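Local coordinates for LysM domain protein (Mycobacterium smegmatis, PDB 4OKC) that probably binds mannose as a lectin of the monocot mannose-binding (beta-prism II) type, built here as a dimer of two extended chains, at residues Gly8-Arg13 with Val53-Val58; Glu83-Leu88 with Val95-Asp100; Asn49-Val54 with Leu66-Lys71. One frame throughout, in Å; residues are numbered along the deposited sequence.

Interaction 1: Gly8-Arg13 with Val53-Val58; sequences GQKLER and VVRAEV
The guanidinium of R13 turns one face to the start of strand 53-58: V54 CA sits 3.7 Å above its plane, offset toward the rim, and V54 CB and V53 O also lie over a face of the group. R13 NH1 comes within 3.0 Å of V54 CG2, a tight approach that the bends of the arginine chain at chi2 and chi3 make possible. D30 and D52 also touch this side chain. The contact is an antiparallel beta pairing in what the sequence suggests is a beta-prism II lectin fold, with 9-12 as the outer strand of a three-stranded sheet within the chain. The strand directions lie 151° apart, so the pair is twisted. L11 and A56 form a hydrogen-bonded pair: L11 N donates to A56 O at 2.8 Å with an angle of 168° at the hydrogen, and A56 N returns a bond to L11 O. Further along, V58 N bonds to Q9 O at 3.0 Å; the bond from G8 N to V58 O is weak. L11, A56 and V58 share the apolar face, where L5 touches L11 and V58, L34 touches L11 and A56, and F64 and L66 touch A56. The other face is charged at its ends but hydrocarbon across the strands. K10 CB meets E57 CB at 3.4 Å, and K10 CD meets R55 CD at 3.7 Å. R55 forms a salt bridge within its strand through a weak bond from NE to E57 OE1, while R55 NH1 forms a salt bridge to E70 of the second subunit. The K10 ammonium turns instead along its own strand into a salt bridge with E12, NZ reaching OE2 of E12 at 2.6 Å from above the carboxylate plane.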
# COMPACT_ATOMS: atom_id res chain seq x y z
N GLY A 8 12.29 11.11 -6.43
CA GLY A 8 11.53 11.16 -5.19
C GLY A 8 10.35 12.14 -5.15
O GLY A 8 9.71 12.31 -4.11
N GLN A 9 10.01 12.81 -6.24
CA GLN A 9 8.75 13.55 -6.21
C GLN A 9 7.68 12.68 -6.82
O GLN A 9 8.00 11.75 -7.57
CB GLN A 9 8.86 14.84 -7.00
CG GLN A 9 9.82 15.82 -6.38
CD GLN A 9 9.91 17.10 -7.19
OE1 GLN A 9 9.53 17.12 -8.38
NE2 GLN A 9 10.42 18.17 -6.56
N LYS A 10 6.42 12.97 -6.51
CA LYS A 10 5.32 12.16 -7.00
C LYS A 10 4.04 12.94 -7.25
O LYS A 10 3.78 13.97 -6.65
CB LYS A 10 5.02 10.99 -6.03
CG LYS A 10 4.43 11.46 -4.76
CD LYS A 10 4.66 10.48 -3.63
CE LYS A 10 4.45 11.23 -2.32
NZ LYS A 10 3.47 12.37 -2.54
N LEU A 11 3.23 12.40 -8.16
CA LEU A 11 1.89 12.90 -8.40
C LEU A 11 0.89 12.01 -7.64
O LEU A 11 0.97 10.78 -7.66
CB LEU A 11 1.53 12.82 -9.86
CG LEU A 11 2.07 13.81 -10.86
CD1 LEU A 11 1.75 13.19 -12.24
CD2 LEU A 11 1.35 15.11 -10.56
N GLU A 12 -0.10 12.67 -7.04
CA GLU A 12 -1.14 11.96 -6.35
C GLU A 12 -2.47 12.29 -7.02
O GLU A 12 -2.54 13.23 -7.86
CB GLU A 12 -1.13 12.35 -4.89
CG GLU A 12 0.15 12.01 -4.24
CD GLU A 12 0.14 12.22 -2.76
OE1 GLU A 12 -0.64 11.50 -2.09
OE2 GLU A 12 0.95 13.06 -2.29
N ARG A 13 -3.50 11.54 -6.64
CA ARG A 13 -4.85 11.76 -7.15
C ARG A 13 -5.22 13.22 -7.20
O ARG A 13 -5.08 13.92 -6.22
CB ARG A 13 -5.90 10.98 -6.35
CG ARG A 13 -6.11 9.60 -6.84
CD ARG A 13 -6.35 8.66 -5.65
NE ARG A 13 -5.31 8.81 -4.63
CZ ARG A 13 -5.29 8.12 -3.49
NH1 ARG A 13 -4.33 8.31 -2.60
NH2 ARG A 13 -6.26 7.25 -3.25
N VAL A 53 -4.92 3.59 -7.94
CA VAL A 53 -3.52 4.00 -8.02
C VAL A 53 -3.51 5.17 -7.06
O VAL A 53 -4.49 5.91 -7.02
CB VAL A 53 -3.12 4.41 -9.46
CG1 VAL A 53 -1.80 5.10 -9.47
CG2 VAL A 53 -3.07 3.21 -10.33
N VAL A 54 -2.45 5.26 -6.26
CA VAL A 54 -2.30 6.26 -5.20
C VAL A 54 -1.24 7.29 -5.57
O VAL A 54 -1.33 8.47 -5.17
CB VAL A 54 -1.93 5.66 -3.79
CG1 VAL A 54 -0.63 4.84 -3.80
CG2 VAL A 54 -1.76 6.80 -2.76
N ARG A 55 -0.25 6.87 -6.34
CA ARG A 55 0.85 7.72 -6.71
C ARG A 55 1.59 7.28 -7.98
O ARG A 55 1.70 6.10 -8.30
CB ARG A 55 1.82 7.90 -5.54
CG ARG A 55 2.67 6.64 -5.20
CD ARG A 55 3.77 6.97 -4.19
NE ARG A 55 4.69 5.84 -3.93
CZ ARG A 55 4.32 4.70 -3.35
NH1 ARG A 55 3.05 4.52 -3.02
NH2 ARG A 55 5.20 3.72 -3.14
N ALA A 56 2.08 8.28 -8.69
CA ALA A 56 2.90 8.10 -9.84
C ALA A 56 4.16 8.85 -9.44
O ALA A 56 4.15 10.08 -9.32
CB ALA A 56 2.23 8.75 -11.05
N GLU A 57 5.22 8.09 -9.19
CA GLU A 57 6.38 8.66 -8.58
C GLU A 57 7.67 8.43 -9.34
O GLU A 57 7.97 7.29 -9.77
CB GLU A 57 6.51 8.14 -7.16
CG GLU A 57 7.93 8.24 -6.58
CD GLU A 57 7.94 8.32 -5.06
OE1 GLU A 57 7.00 7.75 -4.42
OE2 GLU A 57 8.90 8.94 -4.51
N VAL A 58 8.42 9.53 -9.51
CA VAL A 58 9.73 9.43 -10.11
C VAL A 58 10.55 9.02 -8.92
O VAL A 58 10.75 9.81 -8.00
CB VAL A 58 10.27 10.78 -10.68
CG1 VAL A 58 11.57 10.54 -11.48
CG2 VAL A 58 9.23 11.49 -11.54

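Interaction 2: Glu83-Leu88 with Val95-Asp100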
# COMPACT_ATOMS: atom_id res chain seq x y z
N GLU A 83 -16.28 -0.97 18.81
CA GLU A 83 -15.45 -1.11 19.99
C GLU A 83 -14.74 -2.49 20.09
O GLU A 83 -14.66 -3.10 21.16
CB GLU A 83 -16.29 -0.76 21.21
CG GLU A 83 -16.73 0.70 21.14
CD GLU A 83 -18.00 0.99 21.93
OE1 GLU A 83 -18.29 0.25 22.93
OE2 GLU A 83 -18.70 1.99 21.55
N VAL A 84 -14.22 -2.93 18.94
CA VAL A 84 -13.54 -4.20 18.83
C VAL A 84 -12.18 -4.18 19.51
O VAL A 84 -11.58 -3.13 19.68
CB VAL A 84 -13.35 -4.58 17.38
CG1 VAL A 84 -14.70 -4.93 16.80
CG2 VAL A 84 -12.64 -3.42 16.63
N LYS A 85 -11.73 -5.35 19.93
CA LYS A 85 -10.38 -5.55 20.42
C LYS A 85 -10.11 -7.02 20.12
O LYS A 85 -11.04 -7.82 19.95
CB LYS A 85 -10.24 -5.21 21.93
CG LYS A 85 -11.02 -6.09 22.82
CD LYS A 85 -11.01 -5.63 24.24
CE LYS A 85 -11.56 -6.74 25.16
NZ LYS A 85 -10.95 -6.74 26.50
N LEU A 86 -8.84 -7.35 19.92
CA LEU A 86 -8.44 -8.71 19.62
C LEU A 86 -7.57 -9.06 20.79
O LEU A 86 -6.72 -8.26 21.21
CB LEU A 86 -7.61 -8.81 18.31
CG LEU A 86 -7.18 -10.19 17.77
CD1 LEU A 86 -8.36 -11.04 17.26
CD2 LEU A 86 -6.21 -9.99 16.68
N VAL A 87 -7.83 -10.25 21.34
CA VAL A 87 -7.14 -10.67 22.55
C VAL A 87 -6.64 -12.09 22.40
O VAL A 87 -7.40 -13.01 22.09
CB VAL A 87 -8.04 -10.55 23.78
CG1 VAL A 87 -7.25 -10.92 25.05
CG2 VAL A 87 -8.61 -9.15 23.91
N LEU A 88 -5.35 -12.26 22.59
CA LEU A 88 -4.76 -13.57 22.60
C LEU A 88 -4.89 -14.05 24.05
O LEU A 88 -4.36 -13.43 24.97
CB LEU A 88 -3.27 -13.47 22.19
CG LEU A 88 -2.44 -14.77 22.29
CD1 LEU A 88 -2.92 -15.76 21.31
CD2 LEU A 88 -0.95 -14.53 22.08
N VAL A 95 -9.23 -13.99 20.24
CA VAL A 95 -10.64 -13.59 20.19
C VAL A 95 -10.79 -12.10 19.89
O VAL A 95 -10.10 -11.27 20.50
CB VAL A 95 -11.40 -13.90 21.53
CG1 VAL A 95 -12.87 -13.38 21.44
CG2 VAL A 95 -11.32 -15.38 21.87
N LEU A 96 -11.68 -11.80 18.95
CA LEU A 96 -12.07 -10.45 18.63
C LEU A 96 -13.35 -10.14 19.38
O LEU A 96 -14.40 -10.69 19.06
CB LEU A 96 -12.28 -10.28 17.13
CG LEU A 96 -12.48 -8.79 16.75
CD1 LEU A 96 -11.16 -8.01 16.79
CD2 LEU A 96 -13.15 -8.64 15.40
N TYR A 97 -13.24 -9.32 20.42
CA TYR A 97 -14.39 -8.88 21.17
C TYR A 97 -14.98 -7.62 20.59
O TYR A 97 -14.32 -6.92 19.86
CB TYR A 97 -14.02 -8.66 22.65
CG TYR A 97 -13.81 -9.98 23.40
CD1 TYR A 97 -14.89 -10.80 23.74
CD2 TYR A 97 -12.53 -10.40 23.73
CE1 TYR A 97 -14.69 -12.03 24.41
CE2 TYR A 97 -12.31 -11.62 24.41
CZ TYR A 97 -13.38 -12.42 24.75
OH TYR A 97 -13.16 -13.61 25.41
N ALA A 98 -16.24 -7.38 20.92
CA ALA A 98 -16.98 -6.26 20.42
C ALA A 98 -17.93 -5.81 21.52
O ALA A 98 -18.18 -6.55 22.48
CB ALA A 98 -17.74 -6.67 19.16
N LYS A 99 -18.43 -4.58 21.41
CA LYS A 99 -19.34 -4.04 22.40
C LYS A 99 -20.44 -5.07 22.68
O LYS A 99 -20.84 -5.25 23.85
CB LYS A 99 -19.91 -2.68 21.93
CG LYS A 99 -20.69 -1.89 22.97
CD LYS A 99 -21.46 -0.75 22.30
CE LYS A 99 -22.26 0.12 23.31
NZ LYS A 99 -23.31 -0.68 24.01
N ASP A 100 -20.90 -5.74 21.62
CA ASP A 100 -22.02 -6.70 21.73
C ASP A 100 -21.62 -8.16 21.97
O ASP A 100 -22.47 -9.06 21.85
CB ASP A 100 -22.93 -6.62 20.49
CG ASP A 100 -22.21 -7.02 19.20
OD1 ASP A 100 -21.00 -6.71 19.07
OD2 ASP A 100 -22.85 -7.66 18.32
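L96 and L86 form the close-packed side of this contact, where methyl groups fill the space beside the backbone. L96 CD1 lies 3.2 Å from K85 O and 3.9 Å from L86 CB, and it also approaches V84 CB. With L96 CG anti to the backbone N (chi1 -171°), the branch is carried back over the neighbouring strand. W104 packs on both leucines, and F64 of the second subunit touches L86. Two hydrogen-bonded pairs flank the leucines. Y97 N donates to K85 O at 2.7 Å and V87 N to V95 O at 2.6 Å, each matched by a return bond, from K85 N to Y97 O and from V95 N to V87 O. This is the antiparallel beta hairpin 85-88/94-98, its strand directions 143° apart. V95 and Y97 fit the valine and tyrosine places of the QxDxNxVxY signature, which forms the mannose site in related lectins. L86 and V87 also pair with a strand of the second subunit, so the sheet continues over the interface. On the other face, V95 CG1 of the same strand packs closely over one face of the Y97 ring, 3.4 Å above its centre. The cross-strand contacts of the ring are looser: V87 CG2 stands at its edge and K85 CE approaches obliquely, 4.0 Å from Y97 CD2. Y97 OH has a weak hydrogen bond to Q89. At the exposed end E83 and K99 run side by side, pointing the same way; E83 OE1 lies 3.2 Å from K99 CG, but the charged atoms are not in contact, K99 NZ standing 5.2 Å from E83 OE1.

Interaction 3: Asn49-Val54 with Leu66-Lys71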
# COMPACT_ATOMS: atom_id res chain seq x y z
N ASN A 49 -7.02 2.92 -15.61
CA ASN A 49 -8.36 3.32 -15.23
C ASN A 49 -9.03 2.12 -14.63
O ASN A 49 -8.93 0.99 -15.15
CB ASN A 49 -9.13 3.74 -16.47
CG ASN A 49 -9.20 2.62 -17.53
OD1 ASN A 49 -8.17 2.08 -18.01
ND2 ASN A 49 -10.43 2.24 -17.85
N GLY A 50 -9.73 2.37 -13.52
CA GLY A 50 -10.45 1.32 -12.80
C GLY A 50 -9.56 0.64 -11.77
O GLY A 50 -9.98 -0.30 -11.11
N GLN A 51 -8.33 1.12 -11.62
CA GLN A 51 -7.47 0.60 -10.56
C GLN A 51 -7.33 1.67 -9.47
O GLN A 51 -7.57 2.86 -9.69
CB GLN A 51 -6.11 0.16 -11.11
CG GLN A 51 -6.27 -0.76 -12.27
CD GLN A 51 -4.98 -1.44 -12.63
OE1 GLN A 51 -4.77 -1.77 -13.80
NE2 GLN A 51 -4.13 -1.69 -11.64
N ASP A 52 -6.96 1.24 -8.27
CA ASP A 52 -6.77 2.23 -7.24
C ASP A 52 -5.30 2.50 -7.25
O ASP A 52 -4.50 1.65 -6.78
CB ASP A 52 -7.21 1.66 -5.89
CG ASP A 52 -7.46 2.73 -4.86
OD1 ASP A 52 -7.57 3.92 -5.21
OD2 ASP A 52 -7.56 2.36 -3.68
N VAL A 53 -4.92 3.59 -7.94
CA VAL A 53 -3.52 4.00 -8.02
C VAL A 53 -3.51 5.17 -7.06
O VAL A 53 -4.49 5.91 -7.02
CB VAL A 53 -3.12 4.41 -9.46
CG1 VAL A 53 -1.80 5.10 -9.47
CG2 VAL A 53 -3.07 3.21 -10.33
N VAL A 54 -2.45 5.26 -6.26
CA VAL A 54 -2.30 6.26 -5.20
C VAL A 54 -1.24 7.29 -5.57
O VAL A 54 -1.33 8.47 -5.17
CB VAL A 54 -1.93 5.66 -3.79
CG1 VAL A 54 -0.63 4.84 -3.80
CG2 VAL A 54 -1.76 6.80 -2.76
N LEU A 66 3.87 3.77 -10.88
CA LEU A 66 2.55 3.92 -10.30
C LEU A 66 2.29 2.81 -9.29
O LEU A 66 2.50 1.62 -9.55
CB LEU A 66 1.44 3.86 -11.37
CG LEU A 66 1.07 5.10 -12.14
CD1 LEU A 66 2.18 5.39 -13.16
CD2 LEU A 66 -0.25 4.86 -12.84
N TYR A 67 1.83 3.19 -8.12
CA TYR A 67 1.52 2.20 -7.11
C TYR A 67 0.04 2.19 -6.84
O TYR A 67 -0.58 3.26 -6.69
CB TYR A 67 2.28 2.52 -5.84
CG TYR A 67 3.78 2.28 -5.96
CD1 TYR A 67 4.31 1.01 -5.87
CD2 TYR A 67 4.66 3.36 -6.15
CE1 TYR A 67 5.69 0.79 -5.96
CE2 TYR A 67 6.04 3.15 -6.25
CZ TYR A 67 6.55 1.86 -6.15
OH TYR A 67 7.91 1.64 -6.25
N THR A 68 -0.51 0.98 -6.75
CA THR A 68 -1.87 0.80 -6.24
C THR A 68 -1.87 0.79 -4.71
O THR A 68 -0.86 0.43 -4.11
CB THR A 68 -2.56 -0.44 -6.83
OG1 THR A 68 -1.88 -1.64 -6.42
CG2 THR A 68 -2.59 -0.34 -8.31
N ALA A 69 -2.97 1.22 -4.10
CA ALA A 69 -3.17 1.21 -2.64
C ALA A 69 -2.94 -0.19 -2.05
O ALA A 69 -3.17 -1.21 -2.71
CB ALA A 69 -4.58 1.67 -2.30
N GLU A 70 -2.52 -0.22 -0.80
CA GLU A 70 -2.36 -1.44 -0.05
C GLU A 70 -3.67 -2.20 -0.02
O GLU A 70 -4.70 -1.63 0.33
CB GLU A 70 -1.93 -1.08 1.36
CG GLU A 70 -0.50 -0.59 1.49
CD GLU A 70 -0.01 -0.59 2.93
OE1 GLU A 70 1.01 0.07 3.20
OE2 GLU A 70 -0.63 -1.27 3.80
N LYS A 71 -3.64 -3.48 -0.44
CA LYS A 71 -4.85 -4.33 -0.48
C LYS A 71 -4.85 -5.35 0.65
O LYS A 71 -3.76 -5.80 1.09
CB LYS A 71 -4.90 -5.11 -1.78
CG LYS A 71 -5.34 -4.34 -3.03
CD LYS A 71 -4.46 -4.78 -4.23
CE LYS A 71 -4.62 -6.27 -4.63
NZ LYS A 71 -6.06 -6.67 -4.87
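Q51 opens the contact lightly, its NE2 resting 3.9 Å from T68 CG2, with V73 of the second subunit packed against both residues. At D52 the side chain runs beside A69, OD2 lying 3.4 Å from A69 CB. A69 N is also placed to bond to D52 O, but that oxygen is modelled too close to T68, so the bond is less sure. V53 comes next and forms the apolar centre. Its CG1 reaches L66 CD2 at 3.7 Å, while CG2 meets T68 CG2 at 4.1 Å, the V53 and T68 side chains crossing at about a right angle. V53 and T68 form an antiparallel non-hydrogen-bonded pair of the hairpin 53-58/64-75. V54 then supplies the firm polar link: its N donates to Y67 O at 2.8 Å with an angle of 171° at the hydrogen. V54 CG1, held between the backbone N and the carbonyl carbon (chi1 58°), packs 3.3 Å from that same Y67 O. Y67 pairs with R55 as well as V54, and the psi of V54, -31°, departs from the extended form; both are consistent with a classic beta bulge. Across the dimer, L66, Y67 and K71 pair with a strand of the second subunit. The chemistry therefore implies a hairpin end whose sound polar link across the two segments is V54 N to Y67 O, with the methyls of V53 and V54 packed beside it, while K71 O is satisfied by T68 OG1 of the second subunit.

How the interactions relate
Interactions 1 and 3 belong to one three-stranded antiparallel sheet: strand 53-58 is its middle, with 9-12 and 64-75 on its two sides. Their centres lie 11 Å apart, they share V53 and V54, and R55 O to Y67 N, 2.9 Å, is a probable hydrogen bond between them. Interaction 2 comes last along the chain, in a different sheet of this chain, its centre 37 Å from interaction 1 and 31 Å from interaction 3, with nearest atoms about 23 Å and about 16 Å away. Strand 64-75 leads toward the remote hairpin 83-88/95-100. All three contacts touch the second subunit, and pairing across the interface at interactions 2 and 3 is consistent with strand exchange between the two chains.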